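Local coordinates for AlkZ (PDB 5UUJ), which belongs to the AlkZ-like DNA glycosylase family, in a clan of helix-turn-helix-related proteins, and has a fold richer in helix than strand, with three beta sheets, at residues I281-G286 with P319-D324; A353-A358 with L370-V375; V174-P179 with A191-A196; K75-R80 with P168-G173. All blocks are in the same frame, centred on the assembly; numbering follows the deposited sequence.

Contact 1: I281-G286 with P319-D324; sequences IRLLGG and PVVVKD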
loop_
_atom_site.group_PDB
_atom_site.type_symbol
_atom_site.label_atom_id
_atom_site.label_comp_id
_atom_site.label_asym_id
_atom_site.label_seq_id
_atom_site.Cartn_x
_atom_site.Cartn_y
_atom_site.Cartn_z
ATOM N N ILE A 281 1.101 -20.792 -10.623
ATOM C CA ILE A 281 0.658 -20.583 -9.249
ATOM C C ILE A 281 1.571 -19.596 -8.533
ATOM O O ILE A 281 2.786 -19.595 -8.732
ATOM C CB ILE A 281 0.633 -21.907 -8.455
ATOM C CG1 ILE A 281 -0.209 -22.959 -9.180
ATOM C CG2 ILE A 281 0.108 -21.685 -7.038
ATOM C CD1 ILE A 281 -1.654 -22.569 -9.381
ATOM N N ARG A 282 0.971 -18.765 -7.690
ATOM C CA ARG A 282 1.720 -17.844 -6.853
ATOM C C ARG A 282 1.070 -17.788 -5.469
ATOM O O ARG A 282 -0.151 -17.683 -5.355
ATOM C CB ARG A 282 1.771 -16.457 -7.500
ATOM C CG ARG A 282 2.795 -15.513 -6.901
ATOM C CD ARG A 282 4.227 -15.889 -7.261
ATOM N NE ARG A 282 5.142 -15.476 -6.196
ATOM C CZ ARG A 282 6.335 -14.914 -6.377
ATOM N NH1 ARG A 282 6.812 -14.679 -7.592
ATOM N NH2 ARG A 282 7.061 -14.584 -5.319
ATOM N N LEU A 283 1.890 -17.896 -4.427
ATOM C CA LEU A 283 1.416 -17.776 -3.053
ATOM C C LEU A 283 1.836 -16.431 -2.481
ATOM O O LEU A 283 3.018 -16.191 -2.240
ATOM C CB LEU A 283 1.956 -18.910 -2.176
ATOM C CG LEU A 283 1.466 -20.329 -2.474
ATOM C CD1 LEU A 283 2.044 -21.307 -1.464
ATOM C CD2 LEU A 283 -0.048 -20.405 -2.475
ATOM N N LEU A 284 0.855 -15.563 -2.268
ATOM C CA LEU A 284 1.107 -14.222 -1.760
ATOM C C LEU A 284 0.712 -14.123 -0.294
ATOM O O LEU A 284 -0.262 -14.739 0.138
ATOM C CB LEU A 284 0.335 -13.190 -2.585
ATOM C CG LEU A 284 0.538 -13.266 -4.101
ATOM C CD1 LEU A 284 -0.350 -12.254 -4.808
ATOM C CD2 LEU A 284 1.995 -13.049 -4.471
ATOM N N GLY A 285 1.475 -13.347 0.470
ATOM C CA GLY A 285 1.166 -13.118 1.870
ATOM C C GLY A 285 -0.101 -12.300 2.032
ATOM O O GLY A 285 -0.724 -11.905 1.048
ATOM N N GLY A 286 -0.488 -12.048 3.277
ATOM C CA GLY A 286 -1.669 -11.254 3.548
ATOM C C GLY A 286 -1.485 -9.814 3.115
ATOM O O GLY A 286 -0.359 -9.356 2.947
ATOM N N PRO A 319 -3.823 -14.206 3.265
ATOM C CA PRO A 319 -2.912 -14.655 2.210
ATOM C C PRO A 319 -3.706 -15.391 1.141
ATOM O O PRO A 319 -4.688 -16.048 1.488
ATOM C CB PRO A 319 -1.942 -15.591 2.943
ATOM C CG PRO A 319 -2.052 -15.213 4.391
ATOM C CD PRO A 319 -3.466 -14.761 4.583
ATOM N N VAL A 320 -3.306 -15.283 -0.123
ATOM C CA VAL A 320 -4.099 -15.844 -1.209
ATOM C C VAL A 320 -3.291 -16.739 -2.132
ATOM O O VAL A 320 -2.081 -16.564 -2.308
ATOM C CB VAL A 320 -4.758 -14.734 -2.059
ATOM C CG1 VAL A 320 -5.866 -14.051 -1.270
ATOM C CG2 VAL A 320 -3.720 -13.720 -2.533
ATOM N N VAL A 321 -3.989 -17.714 -2.702
ATOM C CA VAL A 321 -3.463 -18.543 -3.771
ATOM C C VAL A 321 -3.895 -17.933 -5.095
ATOM O O VAL A 321 -5.091 -17.846 -5.382
ATOM C CB VAL A 321 -3.978 -19.991 -3.680
ATOM C CG1 VAL A 321 -3.300 -20.872 -4.727
ATOM C CG2 VAL A 321 -3.759 -20.543 -2.284
ATOM N N VAL A 322 -2.926 -17.502 -5.893
ATOM C CA VAL A 322 -3.212 -16.941 -7.207
ATOM C C VAL A 322 -2.874 -17.959 -8.294
ATOM O O VAL A 322 -1.743 -18.439 -8.375
ATOM C CB VAL A 322 -2.429 -15.639 -7.447
ATOM C CG1 VAL A 322 -2.823 -15.020 -8.778
ATOM C CG2 VAL A 322 -2.683 -14.652 -6.319
ATOM N N LYS A 323 -3.868 -18.290 -9.115
ATOM C CA LYS A 323 -3.681 -19.194 -10.246
ATOM C C LYS A 323 -4.108 -18.509 -11.538
ATOM O O LYS A 323 -5.252 -18.077 -11.673
ATOM C CB LYS A 323 -4.471 -20.490 -10.052
ATOM C CG LYS A 323 -4.371 -21.446 -11.239
ATOM C CD LYS A 323 -4.871 -22.838 -10.896
ATOM C CE LYS A 323 -4.658 -23.807 -12.054
ATOM N NZ LYS A 323 -5.458 -23.440 -13.258
ATOM N N ASP A 324 -3.177 -18.421 -12.483
ATOM C CA ASP A 324 -3.404 -17.732 -13.749
ATOM C C ASP A 324 -3.850 -16.287 -13.520
ATOM O O ASP A 324 -4.609 -15.737 -14.315
ATOM C CB ASP A 324 -4.444 -18.476 -14.598
ATOM C CG ASP A 324 -4.056 -19.925 -14.870
ATOM O OD1 ASP A 324 -2.868 -20.270 -14.707
ATOM O OD2 ASP A 324 -4.942 -20.720 -15.250
#
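The flat peptide N-H and C=O groups of Arg-282 and Val-322 face each other in a hydrogen-bonded antiparallel pair, and the side chains divide between the two faces of the sheet: Ile-281, Leu-283, Val-321 and Lys-323 occupy one, Arg-282, Leu-284, Val-320 and Val-322 the other, while the Pro-319 ring lies at the end of the pairing. Arg-282 N donates to Val-322 O over 2.8 Å, in the carbonyl plane, and Val-322 N returns a nearly straight bond (169°) to Arg-282 O. Leu-284 and Val-320 form the next such pair, where the bond from Val-320 N is the more bent and leaves the carbonyl plane of Leu-284. Strand 281-284 is an outermost strand of the five-stranded mixed sheet, joined to it by these bonds, and strand 320-323 passes the pairing on to strand 326-334 through the backbone of Val-321. On the first face, chi1 of -54° swings Ile-281 CG1 beside the backbone N, and CD1 reaches the aliphatic stem of Lys-323, only 3.5 Å from CG, a tight approach for two carbons. Leu-283 lies alongside Val-321, with CD2 3.7 Å from CG2. On the other face, Leu-284 CD1 slants over to Val-322 CG2 at 3.7 Å, and the guanidinium of Arg-282 leads away to a salt bridge with Glu-23. Beyond the last backbone bond, Pro-319 CB sits 3.4 Å from Leu-284 O.

Contact 2: A353-A358 with L370-V375; sequences AVEKEA and LPVRIV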
loop_
_atom_site.group_PDB
_atom_site.type_symbol
_atom_site.label_atom_id
_atom_site.label_comp_id
_atom_site.label_asym_id
_atom_site.label_seq_id
_atom_site.Cartn_x
_atom_site.Cartn_y
_atom_site.Cartn_z
ATOM N N ALA A 353 3.696 -27.883 -7.950
ATOM C CA ALA A 353 3.791 -26.441 -8.137
ATOM C C ALA A 353 3.561 -25.724 -6.812
ATOM O O ALA A 353 4.238 -24.746 -6.498
ATOM C CB ALA A 353 2.791 -25.969 -9.178
ATOM N N VAL A 354 2.603 -26.219 -6.035
ATOM C CA VAL A 354 2.312 -25.652 -4.724
ATOM C C VAL A 354 3.504 -25.832 -3.788
ATOM O O VAL A 354 3.883 -24.910 -3.063
ATOM C CB VAL A 354 1.056 -26.300 -4.104
ATOM C CG1 VAL A 354 0.804 -25.772 -2.688
ATOM C CG2 VAL A 354 -0.153 -26.043 -4.987
ATOM N N GLU A 355 4.093 -27.023 -3.809
ATOM C CA GLU A 355 5.233 -27.328 -2.953
ATOM C C GLU A 355 6.437 -26.449 -3.286
ATOM O O GLU A 355 7.214 -26.090 -2.402
ATOM C CB GLU A 355 5.606 -28.810 -3.071
ATOM C CG GLU A 355 4.682 -29.724 -2.271
ATOM C CD GLU A 355 4.985 -31.198 -2.458
ATOM O OE1 GLU A 355 4.380 -32.017 -1.735
ATOM O OE2 GLU A 355 5.820 -31.538 -3.324
ATOM N N LYS A 356 6.590 -26.098 -4.559
ATOM C CA LYS A 356 7.681 -25.224 -4.965
ATOM C C LYS A 356 7.467 -23.819 -4.406
ATOM O O LYS A 356 8.407 -23.172 -3.946
ATOM C CB LYS A 356 7.802 -25.183 -6.489
ATOM C CG LYS A 356 8.999 -24.394 -7.004
ATOM C CD LYS A 356 10.295 -24.833 -6.331
ATOM C CE LYS A 356 11.521 -24.285 -7.048
ATOM N NZ LYS A 356 11.700 -24.893 -8.394
ATOM N N GLU A 357 6.224 -23.355 -4.440
ATOM C CA GLU A 357 5.885 -22.067 -3.852
ATOM C C GLU A 357 6.084 -22.097 -2.338
ATOM O O GLU A 357 6.554 -21.125 -1.752
ATOM C CB GLU A 357 4.446 -21.677 -4.192
ATOM C CG GLU A 357 4.295 -20.999 -5.544
ATOM C CD GLU A 357 5.006 -19.660 -5.602
ATOM O OE1 GLU A 357 4.473 -18.669 -5.054
ATOM O OE2 GLU A 357 6.105 -19.601 -6.190
ATOM N N ALA A 358 5.737 -23.217 -1.711
ATOM C CA ALA A 358 5.906 -23.359 -0.266
ATOM C C ALA A 358 7.374 -23.202 0.128
ATOM O O ALA A 358 7.683 -22.622 1.166
ATOM C CB ALA A 358 5.371 -24.709 0.206
ATOM N N LEU A 370 8.465 -25.961 4.750
ATOM C CA LEU A 370 7.046 -25.836 5.043
ATOM C C LEU A 370 6.282 -26.948 4.334
ATOM O O LEU A 370 5.919 -26.801 3.167
ATOM C CB LEU A 370 6.513 -24.466 4.611
ATOM C CG LEU A 370 6.874 -23.246 5.465
ATOM C CD1 LEU A 370 6.294 -21.987 4.837
ATOM C CD2 LEU A 370 6.386 -23.385 6.904
ATOM N N PRO A 371 6.050 -28.075 5.028
ATOM C CA PRO A 371 5.209 -29.127 4.450
ATOM C C PRO A 371 3.844 -28.583 4.044
ATOM O O PRO A 371 3.321 -27.691 4.714
ATOM C CB PRO A 371 5.088 -30.149 5.585
ATOM C CG PRO A 371 6.294 -29.923 6.431
ATOM C CD PRO A 371 6.582 -28.454 6.349
ATOM N N VAL A 372 3.292 -29.108 2.955
ATOM C CA VAL A 372 2.025 -28.626 2.415
ATOM C C VAL A 372 0.870 -29.559 2.764
ATOM O O VAL A 372 1.001 -30.782 2.709
ATOM C CB VAL A 372 2.092 -28.476 0.878
ATOM C CG1 VAL A 372 0.733 -28.063 0.306
ATOM C CG2 VAL A 372 3.153 -27.467 0.490
ATOM N N ARG A 373 -0.259 -28.958 3.122
ATOM C CA ARG A 373 -1.523 -29.672 3.243
ATOM C C ARG A 373 -2.586 -28.894 2.481
ATOM O O ARG A 373 -2.778 -27.703 2.721
ATOM C CB ARG A 373 -1.934 -29.849 4.711
ATOM C CG ARG A 373 -1.029 -30.790 5.495
ATOM C CD ARG A 373 -1.663 -31.256 6.798
ATOM N NE ARG A 373 -1.789 -30.181 7.785
ATOM C CZ ARG A 373 -2.927 -29.570 8.115
ATOM N NH1 ARG A 373 -4.079 -29.909 7.547
ATOM N NH2 ARG A 373 -2.914 -28.610 9.032
ATOM N N ILE A 374 -3.254 -29.568 1.548
ATOM C CA ILE A 374 -4.337 -28.960 0.782
ATOM C C ILE A 374 -5.671 -29.492 1.300
ATOM O O ILE A 374 -5.960 -30.683 1.199
ATOM C CB ILE A 374 -4.187 -29.236 -0.725
ATOM C CG1 ILE A 374 -2.851 -28.669 -1.219
ATOM C CG2 ILE A 374 -5.349 -28.615 -1.500
ATOM C CD1 ILE A 374 -2.508 -29.009 -2.661
ATOM N N VAL A 375 -6.475 -28.586 1.853
ATOM C CA VAL A 375 -7.688 -28.942 2.584
ATOM C C VAL A 375 -8.947 -28.713 1.751
ATOM O O VAL A 375 -9.772 -29.612 1.592
ATOM C CB VAL A 375 -7.787 -28.130 3.891
ATOM C CG1 VAL A 375 -9.076 -28.444 4.640
ATOM C CG2 VAL A 375 -6.577 -28.406 4.771
ATOM O OXT VAL A 375 -9.177 -27.625 1.224
#
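Val-372 overlaps the helix with both of its methyl groups, each resting on a different part of the turn. Its CG2 lies 3.6 Å from Ala-358 CB and also touches the aliphatic part of Glu-355, at CG. With chi1 at 176°, the other methyl, CG1, points opposite to the backbone N and is turned to Val-354, whose own CG1 it meets at 3.8 Å, the two side chains slanting across each other. A single valine therefore spans one helical turn, from Val-354 to Ala-358. These residues join helix 351-365 to strand 372-374 within a beta-alpha-beta unit, in which the helix connects two neighbouring parallel strands, 337-342 and 372-374; the short helix and strand segments run at 135° to each other, with axes 9.4 Å apart. The small side chain of Ala-358 permits a close approach: Ala-358 CB lies 3.7 Å from the carbonyl oxygen Leu-370 O. Farther along the strand the contact thins out, and Ile-374 CD1 reaches Val-354 CG2 only at 4.4 Å. No hydrogen bond crosses between the segments; the strand is tied instead to strand 337-342, and Arg-373, pointing away from the helix, forms a salt bridge with Glu-337. Another side of the helix carries Glu-357, whose carboxylate pairs with Arg-25, while the carboxylate end of Glu-355 stays at the exposed margin.

Contact 3: V174-P179 with A191-A196; sequences VLCHGP and ASQFGA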
loop_
_atom_site.group_PDB
_atom_site.type_symbol
_atom_site.label_atom_id
_atom_site.label_comp_id
_atom_site.label_asym_id
_atom_site.label_seq_id
_atom_site.Cartn_x
_atom_site.Cartn_y
_atom_site.Cartn_z
ATOM N N VAL A 174 4.403 16.426 8.242
ATOM C CA VAL A 174 5.048 16.950 9.445
ATOM C C VAL A 174 5.326 15.854 10.470
ATOM O O VAL A 174 5.887 16.128 11.529
ATOM C CB VAL A 174 4.203 18.064 10.116
ATOM C CG1 VAL A 174 4.013 19.231 9.160
ATOM C CG2 VAL A 174 2.855 17.536 10.593
ATOM N N LEU A 175 4.941 14.617 10.167
ATOM C CA LEU A 175 5.301 13.503 11.037
ATOM C C LEU A 175 5.368 12.181 10.290
ATOM O O LEU A 175 4.694 11.973 9.281
ATOM C CB LEU A 175 4.325 13.387 12.224
ATOM C CG LEU A 175 2.882 12.879 12.095
ATOM C CD1 LEU A 175 2.775 11.374 11.935
ATOM C CD2 LEU A 175 2.111 13.289 13.338
ATOM N N CYS A 176 6.216 11.301 10.806
ATOM C CA CYS A 176 6.351 9.940 10.315
ATOM C C CYS A 176 6.973 9.134 11.442
ATOM O O CYS A 176 7.316 9.698 12.477
ATOM C CB CYS A 176 7.216 9.883 9.056
ATOM S SG CYS A 176 8.917 10.466 9.304
ATOM N N HIS A 177 7.121 7.829 11.253
ATOM C CA HIS A 177 7.787 7.006 12.254
ATOM C C HIS A 177 9.267 7.352 12.349
ATOM O O HIS A 177 9.930 7.574 11.336
ATOM C CB HIS A 177 7.647 5.519 11.934
ATOM C CG HIS A 177 6.322 4.931 12.311
ATOM N ND1 HIS A 177 6.190 3.646 12.778
ATOM C CD2 HIS A 177 5.074 5.455 12.281
ATOM C CE1 HIS A 177 4.916 3.396 13.026
ATOM N NE2 HIS A 177 4.218 4.479 12.731
ATOM N N GLY A 178 9.778 7.395 13.571
ATOM C CA GLY A 178 11.210 7.407 13.796
ATOM C C GLY A 178 11.647 5.977 14.033
ATOM O O GLY A 178 10.847 5.052 13.881
ATOM N N PRO A 179 12.918 5.780 14.404
ATOM C CA PRO A 179 13.356 4.437 14.786
ATOM C C PRO A 179 12.615 3.978 16.034
ATOM O O PRO A 179 12.383 4.795 16.924
ATOM C CB PRO A 179 14.856 4.610 15.063
ATOM C CG PRO A 179 15.226 5.932 14.441
ATOM C CD PRO A 179 13.999 6.771 14.522
ATOM N N ALA A 191 11.426 15.859 7.288
ATOM C CA ALA A 191 12.478 16.734 6.780
ATOM C C ALA A 191 13.801 16.535 7.522
ATOM O O ALA A 191 14.857 16.482 6.899
ATOM C CB ALA A 191 12.038 18.187 6.874
ATOM N N SER A 192 13.747 16.416 8.845
ATOM C CA SER A 192 14.969 16.295 9.635
ATOM C C SER A 192 15.553 14.883 9.574
ATOM O O SER A 192 16.767 14.706 9.665
ATOM C CB SER A 192 14.712 16.692 11.096
ATOM O OG SER A 192 13.880 15.754 11.758
ATOM N N GLN A 193 14.701 13.876 9.410
ATOM C CA GLN A 193 15.178 12.494 9.382
ATOM C C GLN A 193 15.789 12.109 8.038
ATOM O O GLN A 193 16.756 11.354 7.992
ATOM C CB GLN A 193 14.043 11.523 9.718
ATOM C CG GLN A 193 14.483 10.067 9.728
ATOM C CD GLN A 193 13.508 9.157 10.450
ATOM O OE1 GLN A 193 13.834 8.591 11.493
ATOM N NE2 GLN A 193 12.308 9.007 9.897
ATOM N N PHE A 194 15.233 12.630 6.949
ATOM C CA PHE A 194 15.622 12.182 5.614
ATOM C C PHE A 194 16.453 13.206 4.837
ATOM O O PHE A 194 16.980 12.894 3.772
ATOM C CB PHE A 194 14.368 11.803 4.824
ATOM C CG PHE A 194 13.589 10.686 5.454
ATOM C CD1 PHE A 194 14.113 9.402 5.499
ATOM C CD2 PHE A 194 12.343 10.917 6.016
ATOM C CE1 PHE A 194 13.405 8.368 6.088
ATOM C CE2 PHE A 194 11.628 9.885 6.604
ATOM C CZ PHE A 194 12.162 8.613 6.642
ATOM N N GLY A 195 16.575 14.418 5.373
ATOM C CA GLY A 195 17.445 15.429 4.797
ATOM C C GLY A 195 17.236 15.679 3.312
ATOM O O GLY A 195 16.130 15.988 2.871
ATOM N N ALA A 196 18.308 15.536 2.540
ATOM C CA ALA A 196 18.278 15.833 1.112
ATOM C C ALA A 196 17.366 14.888 0.330
ATOM O O ALA A 196 17.024 15.167 -0.817
ATOM C CB ALA A 196 19.682 15.785 0.546
#
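A Cys sulfur-aromatic contact and a hydrogen bond from a side-chain amide together hold the short helix 190-194 against strand 176-177, which belongs to a small antiparallel sheet with strands 186-188 and 136-137; a sheet of this kind beside helices is consistent with a winged-helix-like unit, as the family's helix-turn-helix kinship suggests. Gln-193 makes the largest share of the contact. Its CG stands anti to the backbone N (chi1 -179°) and the chain continues extended, which carries the amide out to the backbone carbonyl of His-177. There Gln-193 NE2 donates to His-177 O over 3.1 Å, close to straight at 167°; the acceptor lies nearly in the amide plane, and the donor in the plane of the carbonyl. The other end of the amide, Gln-193 OE1, rests 3.5 Å from Pro-179 CD and 3.7 Å from Gly-178 CA. On the sulfur side, Cys-176 SG comes up to the edge of the Phe-194 ring, 3.9 Å from CE2 and 75° off the ring normal, while Gln-193 CG covers the centre of one ring face. The same SG also lies 3.7 Å from Gln-193 NE2, as a near neighbour. Met-74 touches both Cys-176 and Phe-194 and ties this corner to strand 74-77. With one end of the amide bonded to a backbone carbonyl and the other lying against Pro-179 CD and Gly-178 CA, the acceptor at His-177 O supports nitrogen at that end and would limit rotation of the amide, although Gln-193 is only partly buried.

Contact 4: K75-R80 with P168-G173; sequences KTWAMR and PLAWRG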
loop_
_atom_site.group_PDB
_atom_site.type_symbol
_atom_site.label_atom_id
_atom_site.label_comp_id
_atom_site.label_asym_id
_atom_site.label_seq_id
_atom_site.Cartn_x
_atom_site.Cartn_y
_atom_site.Cartn_z
ATOM N N LYS A 75 8.123 4.993 7.207
ATOM C CA LYS A 75 6.816 4.477 7.590
ATOM C C LYS A 75 5.924 5.642 7.982
ATOM O O LYS A 75 6.265 6.431 8.865
ATOM C CB LYS A 75 6.933 3.478 8.744
ATOM C CG LYS A 75 7.734 2.233 8.408
ATOM C CD LYS A 75 7.999 1.378 9.639
ATOM C CE LYS A 75 6.713 0.826 10.226
ATOM N NZ LYS A 75 6.979 -0.132 11.338
ATOM N N THR A 76 4.784 5.754 7.312
ATOM C CA THR A 76 3.831 6.808 7.612
ATOM C C THR A 76 2.460 6.446 7.056
ATOM O O THR A 76 2.303 5.446 6.353
ATOM C CB THR A 76 4.294 8.166 7.036
ATOM O OG1 THR A 76 3.490 9.221 7.578
ATOM C CG2 THR A 76 4.208 8.184 5.509
ATOM N N TRP A 77 1.466 7.261 7.386
ATOM C CA TRP A 77 0.103 7.032 6.928
ATOM C C TRP A 77 -0.103 7.703 5.581
ATOM O O TRP A 77 0.185 8.887 5.420
ATOM C CB TRP A 77 -0.895 7.550 7.964
ATOM C CG TRP A 77 -0.826 6.786 9.244
ATOM C CD1 TRP A 77 -1.676 5.803 9.656
ATOM C CD2 TRP A 77 0.162 6.920 10.272
ATOM N NE1 TRP A 77 -1.285 5.321 10.882
ATOM C CE2 TRP A 77 -0.159 5.991 11.284
ATOM C CE3 TRP A 77 1.284 7.740 10.440
ATOM C CZ2 TRP A 77 0.597 5.861 12.447
ATOM C CZ3 TRP A 77 2.036 7.608 11.595
ATOM C CH2 TRP A 77 1.689 6.675 12.583
ATOM N N ALA A 78 -0.584 6.927 4.615
ATOM C CA ALA A 78 -0.768 7.404 3.254
ATOM C C ALA A 78 -2.141 6.982 2.719
ATOM O O ALA A 78 -3.169 7.426 3.237
ATOM C CB ALA A 78 0.353 6.888 2.356
HETATM N N MSE A 79 -2.159 6.125 1.699
HETATM C CA MSE A 79 -3.403 5.774 1.010
HETATM C C MSE A 79 -4.452 5.188 1.949
HETATM O O MSE A 79 -4.161 4.295 2.747
HETATM C CB MSE A 79 -3.129 4.783 -0.121
HETATM C CG MSE A 79 -2.709 5.444 -1.426
HETATM SE SE MSE A 79 -0.982 6.355 -1.310
HETATM C CE MSE A 79 0.097 4.779 -0.891
ATOM N N ARG A 80 -5.672 5.712 1.842
ATOM C CA ARG A 80 -6.802 5.260 2.650
ATOM C C ARG A 80 -6.541 5.458 4.145
ATOM O O ARG A 80 -7.232 4.886 4.985
ATOM C CB ARG A 80 -7.115 3.789 2.349
ATOM C CG ARG A 80 -7.296 3.501 0.859
ATOM C CD ARG A 80 -7.568 2.031 0.568
ATOM N NE ARG A 80 -6.516 1.154 1.085
ATOM C CZ ARG A 80 -5.344 0.934 0.492
ATOM N NH1 ARG A 80 -5.034 1.532 -0.653
ATOM N NH2 ARG A 80 -4.470 0.112 1.056
ATOM N N PRO A 168 -4.001 13.624 9.258
ATOM C CA PRO A 168 -3.793 14.873 8.513
ATOM C C PRO A 168 -2.356 15.381 8.612
ATOM O O PRO A 168 -1.820 15.927 7.644
ATOM C CB PRO A 168 -4.759 15.852 9.186
ATOM C CG PRO A 168 -5.826 14.998 9.754
ATOM C CD PRO A 168 -5.188 13.692 10.128
ATOM N N LEU A 169 -1.742 15.194 9.775
ATOM C CA LEU A 169 -0.364 15.620 9.989
ATOM C C LEU A 169 0.588 14.786 9.140
ATOM O O LEU A 169 1.538 15.314 8.560
ATOM C CB LEU A 169 0.012 15.513 11.469
ATOM C CG LEU A 169 -0.267 16.730 12.355
ATOM C CD1 LEU A 169 -1.686 17.232 12.191
ATOM C CD2 LEU A 169 0.000 16.388 13.814
ATOM N N ALA A 170 0.329 13.483 9.066
ATOM C CA ALA A 170 1.131 12.603 8.227
ATOM C C ALA A 170 1.003 13.038 6.774
ATOM O O ALA A 170 1.997 13.171 6.068
ATOM C CB ALA A 170 0.699 11.152 8.395
ATOM N N TRP A 171 -0.231 13.285 6.345
ATOM C CA TRP A 171 -0.507 13.682 4.969
ATOM C C TRP A 171 0.129 15.022 4.618
ATOM O O TRP A 171 0.484 15.256 3.464
ATOM C CB TRP A 171 -2.015 13.749 4.731
ATOM C CG TRP A 171 -2.698 12.419 4.793
ATOM C CD1 TRP A 171 -2.109 11.186 4.757
ATOM C CD2 TRP A 171 -4.105 12.187 4.905
ATOM N NE1 TRP A 171 -3.064 10.204 4.834
ATOM C CE2 TRP A 171 -4.298 10.792 4.926
ATOM C CE3 TRP A 171 -5.220 13.024 4.983
ATOM C CZ2 TRP A 171 -5.563 10.217 5.027
ATOM C CZ3 TRP A 171 -6.474 12.450 5.082
ATOM C CH2 TRP A 171 -6.635 11.062 5.104
ATOM N N ARG A 172 0.270 15.899 5.607
ATOM C CA ARG A 172 0.893 17.202 5.384
ATOM C C ARG A 172 2.416 17.113 5.488
ATOM O O ARG A 172 3.120 18.076 5.194
ATOM C CB ARG A 172 0.346 18.235 6.368
ATOM C CG ARG A 172 -0.909 18.923 5.856
ATOM C CD ARG A 172 -1.723 19.549 6.970
ATOM N NE ARG A 172 -2.804 20.371 6.440
ATOM C CZ ARG A 172 -3.566 21.174 7.173
ATOM N NH1 ARG A 172 -3.378 21.274 8.484
ATOM N NH2 ARG A 172 -4.520 21.885 6.593
ATOM N N GLY A 173 2.914 15.951 5.902
ATOM C CA GLY A 173 4.341 15.687 5.921
ATOM C C GLY A 173 5.092 16.239 7.118
ATOM O O GLY A 173 6.293 16.483 7.023
HETATM O O HOH W 1 4.445 11.922 6.696
#
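Trp-171 turns the pyrrole side of its indole toward the backbone of 77-78, while the Trp-77 indole leads away from the helix at its far end, and only CB and the near ring atom CE3 come close to Ala-170. The first ring meets carbonyls. Trp-171 NE1 donates to Ala-78 O over 3.2 Å in a bent bond (136°), and the oxygen lies 30° out of the indole plane, so the ring is not aimed squarely at it. Next to it, Trp-77 O approaches the edge of the same ring, 3.3 Å from Trp-171 CD1. The indole N-H thus has a carbonyl acceptor within this buried contact, while Met-98 and Ala-99 of helix 91-100 touch the ring system too. Ala-170 points its CB from the helix toward the strand: Ala-170 CB is 4.0 Å from both Trp-77 CB and CE3, and 3.5 Å from Thr-76 OG1. With chi1 at -168°, Thr-76 OG1 lies across from its backbone N and donates to the oxygen of a water at 3.0 Å, and this water in turn donates to Ala-170 O over 2.8 Å. The water bridges strand to helix beside a carbonyl that also accepts Gly-173 N in the last turn. Strand 75-77 and helix 168-172 run at 118°, and the helix gives way at Gly-173, where positive phi and two bonds back into the final turn make a Schellman motif. What results is the packing of a helix end on the outermost strand of the three-stranded antiparallel sheet 40-41, 83-86, 74-77.

How the contacts relate
The four contacts form two pairs on opposite sides of the chain's centre. Contacts 4 and 3 come first along the chain, their centres 12 Å apart; helix 162-172 leads directly into strand 176-177, and His-177 N bonds to Lys-75 O at 2.9 Å, linking their two small sheets. Contacts 1 and 2 follow, also 12 Å apart between centres, contact 1 at one edge of the five-stranded sheet (strand 281-284) and contact 2 at the other (372-374); Glu-357 OE1 of helix 351-365 probably hydrogen-bonds Leu-283 N. Contact 1 lies about 29 Å from contact 4 between centres, and contacts 2 and 3 are about 41 Å apart. Each pair thus knits its own region, without direct contact between the two.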